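Local coordinates for processed glycerol phosphate lipoteichoic acid synthase 2 (Bacillus subtilis, PDB 2W8D), which is a sulfatase-type protein of the alkaline phosphatase clan that binds a magnesium ion, at residues 170-175 with 231-236. Numbering follows the deposited sequence.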
loop_
_atom_site.group_PDB
_atom_site.type_symbol
_atom_site.label_atom_id
_atom_site.label_comp_id
_atom_site.label_asym_id
_atom_site.label_seq_id
_atom_site.Cartn_x
_atom_site.Cartn_y
_atom_site.Cartn_z
ATOM N N LYS A 170 -1.625 18.978 7.334
ATOM C CA LYS A 170 -0.270 18.711 6.875
ATOM C C LYS A 170 0.352 17.557 7.679
ATOM O O LYS A 170 0.099 17.433 8.874
ATOM C CB LYS A 170 0.568 19.971 7.041
ATOM C CG LYS A 170 0.184 21.091 6.096
ATOM C CD LYS A 170 0.946 22.351 6.438
ATOM C CE LYS A 170 0.648 23.483 5.478
ATOM N NZ LYS A 170 1.099 24.765 6.113
ATOM N N ASP A 171 1.173 16.736 7.033
ATOM C CA ASP A 171 1.815 15.586 7.662
ATOM C C ASP A 171 2.622 15.864 8.964
ATOM O O ASP A 171 2.460 15.135 9.919
ATOM C CB ASP A 171 2.670 14.840 6.636
ATOM C CG ASP A 171 1.857 14.302 5.460
ATOM O OD1 ASP A 171 0.595 14.302 5.518
ATOM O OD2 ASP A 171 2.483 13.878 4.456
ATOM N N LYS A 172 3.476 16.889 9.004
ATOM C CA LYS A 172 4.255 17.193 10.227
ATOM C C LYS A 172 3.423 17.362 11.502
ATOM O O LYS A 172 3.655 16.621 12.443
ATOM C CB LYS A 172 5.254 18.348 10.055
ATOM C CG LYS A 172 6.524 17.955 9.268
ATOM C CD LYS A 172 7.515 19.097 9.212
ATOM C CE LYS A 172 8.599 18.845 8.188
ATOM N NZ LYS A 172 9.368 20.116 7.890
ATOM N N PRO A 173 2.430 18.282 11.525
ATOM C CA PRO A 173 1.553 18.340 12.720
ATOM C C PRO A 173 0.594 17.148 12.855
ATOM O O PRO A 173 0.211 16.792 13.963
ATOM C CB PRO A 173 0.769 19.645 12.542
ATOM C CG PRO A 173 0.873 19.953 11.084
ATOM C CD PRO A 173 2.178 19.405 10.608
ATOM N N PHE A 174 0.210 16.532 11.738
ATOM C CA PHE A 174 -0.634 15.347 11.810
ATOM C C PHE A 174 0.105 14.254 12.588
ATOM O O PHE A 174 -0.454 13.673 13.501
ATOM C CB PHE A 174 -1.065 14.886 10.412
ATOM C CG PHE A 174 -1.440 13.448 10.336
ATOM C CD1 PHE A 174 -2.641 13.003 10.845
ATOM C CD2 PHE A 174 -0.575 12.531 9.756
ATOM C CE1 PHE A 174 -2.987 11.660 10.770
ATOM C CE2 PHE A 174 -0.913 11.186 9.684
ATOM C CZ PHE A 174 -2.122 10.755 10.191
ATOM N N PHE A 175 1.369 14.007 12.262
ATOM C CA PHE A 175 2.157 13.030 13.023
ATOM C C PHE A 175 2.442 13.385 14.492
ATOM O O PHE A 175 2.439 12.491 15.338
ATOM C CB PHE A 175 3.448 12.668 12.306
ATOM C CG PHE A 175 3.264 11.720 11.167
ATOM C CD1 PHE A 175 2.686 10.475 11.368
ATOM C CD2 PHE A 175 3.701 12.067 9.870
ATOM C CE1 PHE A 175 2.540 9.592 10.304
ATOM C CE2 PHE A 175 3.574 11.204 8.834
ATOM C CZ PHE A 175 2.971 9.965 9.023
ATOM N N LEU A 231 7.349 15.179 2.934
ATOM C CA LEU A 231 6.894 13.843 3.345
ATOM C C LEU A 231 8.036 13.083 4.054
ATOM O O LEU A 231 7.840 12.503 5.116
ATOM C CB LEU A 231 6.391 13.037 2.128
ATOM C CG LEU A 231 5.803 11.636 2.402
ATOM C CD1 LEU A 231 4.859 11.597 3.625
ATOM C CD2 LEU A 231 5.049 11.055 1.208
ATOM N N ASP A 232 9.214 13.112 3.456
ATOM C CA ASP A 232 10.368 12.429 4.012
ATOM C C ASP A 232 10.772 12.939 5.416
ATOM O O ASP A 232 11.071 12.152 6.290
ATOM C CB ASP A 232 11.539 12.547 3.061
ATOM C CG ASP A 232 12.717 11.707 3.484
ATOM O OD1 ASP A 232 12.614 10.472 3.268
ATOM O OD2 ASP A 232 13.736 12.276 3.996
ATOM N N GLN A 233 10.758 14.246 5.626
ATOM C CA GLN A 233 10.975 14.808 6.966
ATOM C C GLN A 233 9.919 14.379 7.975
ATOM O O GLN A 233 10.242 14.144 9.134
ATOM C CB GLN A 233 11.092 16.329 6.895
ATOM C CG GLN A 233 12.295 16.773 6.036
ATOM C CD GLN A 233 12.428 18.289 5.874
ATOM O OE1 GLN A 233 11.435 19.022 5.854
ATOM N NE2 GLN A 233 13.665 18.759 5.757
ATOM N N SER A 234 8.669 14.276 7.538
ATOM C CA SER A 234 7.557 13.845 8.370
ATOM C C SER A 234 7.739 12.415 8.836
ATOM O O SER A 234 7.409 12.102 9.958
ATOM C CB SER A 234 6.231 13.910 7.591
ATOM O OG SER A 234 5.961 15.201 7.070
ATOM N N ILE A 235 8.229 11.537 7.967
ATOM C CA ILE A 235 8.426 10.133 8.331
ATOM C C ILE A 235 9.568 10.043 9.347
ATOM O O ILE A 235 9.454 9.331 10.354
ATOM C CB ILE A 235 8.740 9.228 7.107
ATOM C CG1 ILE A 235 7.572 9.231 6.113
ATOM C CG2 ILE A 235 9.140 7.799 7.570
ATOM C CD1 ILE A 235 6.200 9.139 6.790
ATOM N N GLU A 236 10.645 10.773 9.069
ATOM C CA GLU A 236 11.769 10.930 10.016
ATOM C C GLU A 236 11.290 11.343 11.408
ATOM O O GLU A 236 11.613 10.678 12.401
ATOM C CB GLU A 236 12.823 11.934 9.488
ATOM C CG GLU A 236 13.924 12.289 10.530
ATOM C CD GLU A 236 14.988 13.262 10.023
ATOM O OE1 GLU A 236 14.741 14.039 9.081
ATOM O OE2 GLU A 236 16.094 13.273 10.607
#
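Asp171, in the first turn of helix 171-183, lays its CB against the hydroxyl of Ser234, 3.3 Å from OG. Its carboxylate lies beside Leu231, with Asp171 OD2 3.4 Å from the methyl CD1 of Leu231, while OD1 accepts a hydrogen bond from the backbone N of Leu196. An acidic residue suits this place, since near a helix start its negative charge should interact favourably with the helix dipole. Lys172 sets off across the outer side of the contact: with CG beside its own backbone N (chi1 -76°) and the rest of the chain extended, its amine reaches Gln233. Lys172 NZ donates to Gln233 OE1 at 3.1 Å, approaching from above the carbonyl plane, 41° out of it. The flexible lysine and the neutral amide both belong at this partly exposed margin, and on the way Lys172 CG passes 3.6 Å from Ser234 OG.

Helix 219-244 packs against the strand 33-39 of the central sheet in this alpha/beta sulfatase-type domain, and the segments 171-175 and 231-236 run nearly parallel, their axes 16° apart in direction and 9.0 Å at closest approach. The small side chain of Ser234 is consistent with the close approach of the CA atoms of Lys172 and Ser234, 5.1 Å apart; its OG is satisfied within its own helix by the carbonyl of Tyr230.

One turn beyond Asp171, Phe175 points at the partner helix. Its CD2 packs on Ser234 CB, and Phe175 CE2 meets Ile235 CD1 at 3.9 Å, an apolar match for the buried side.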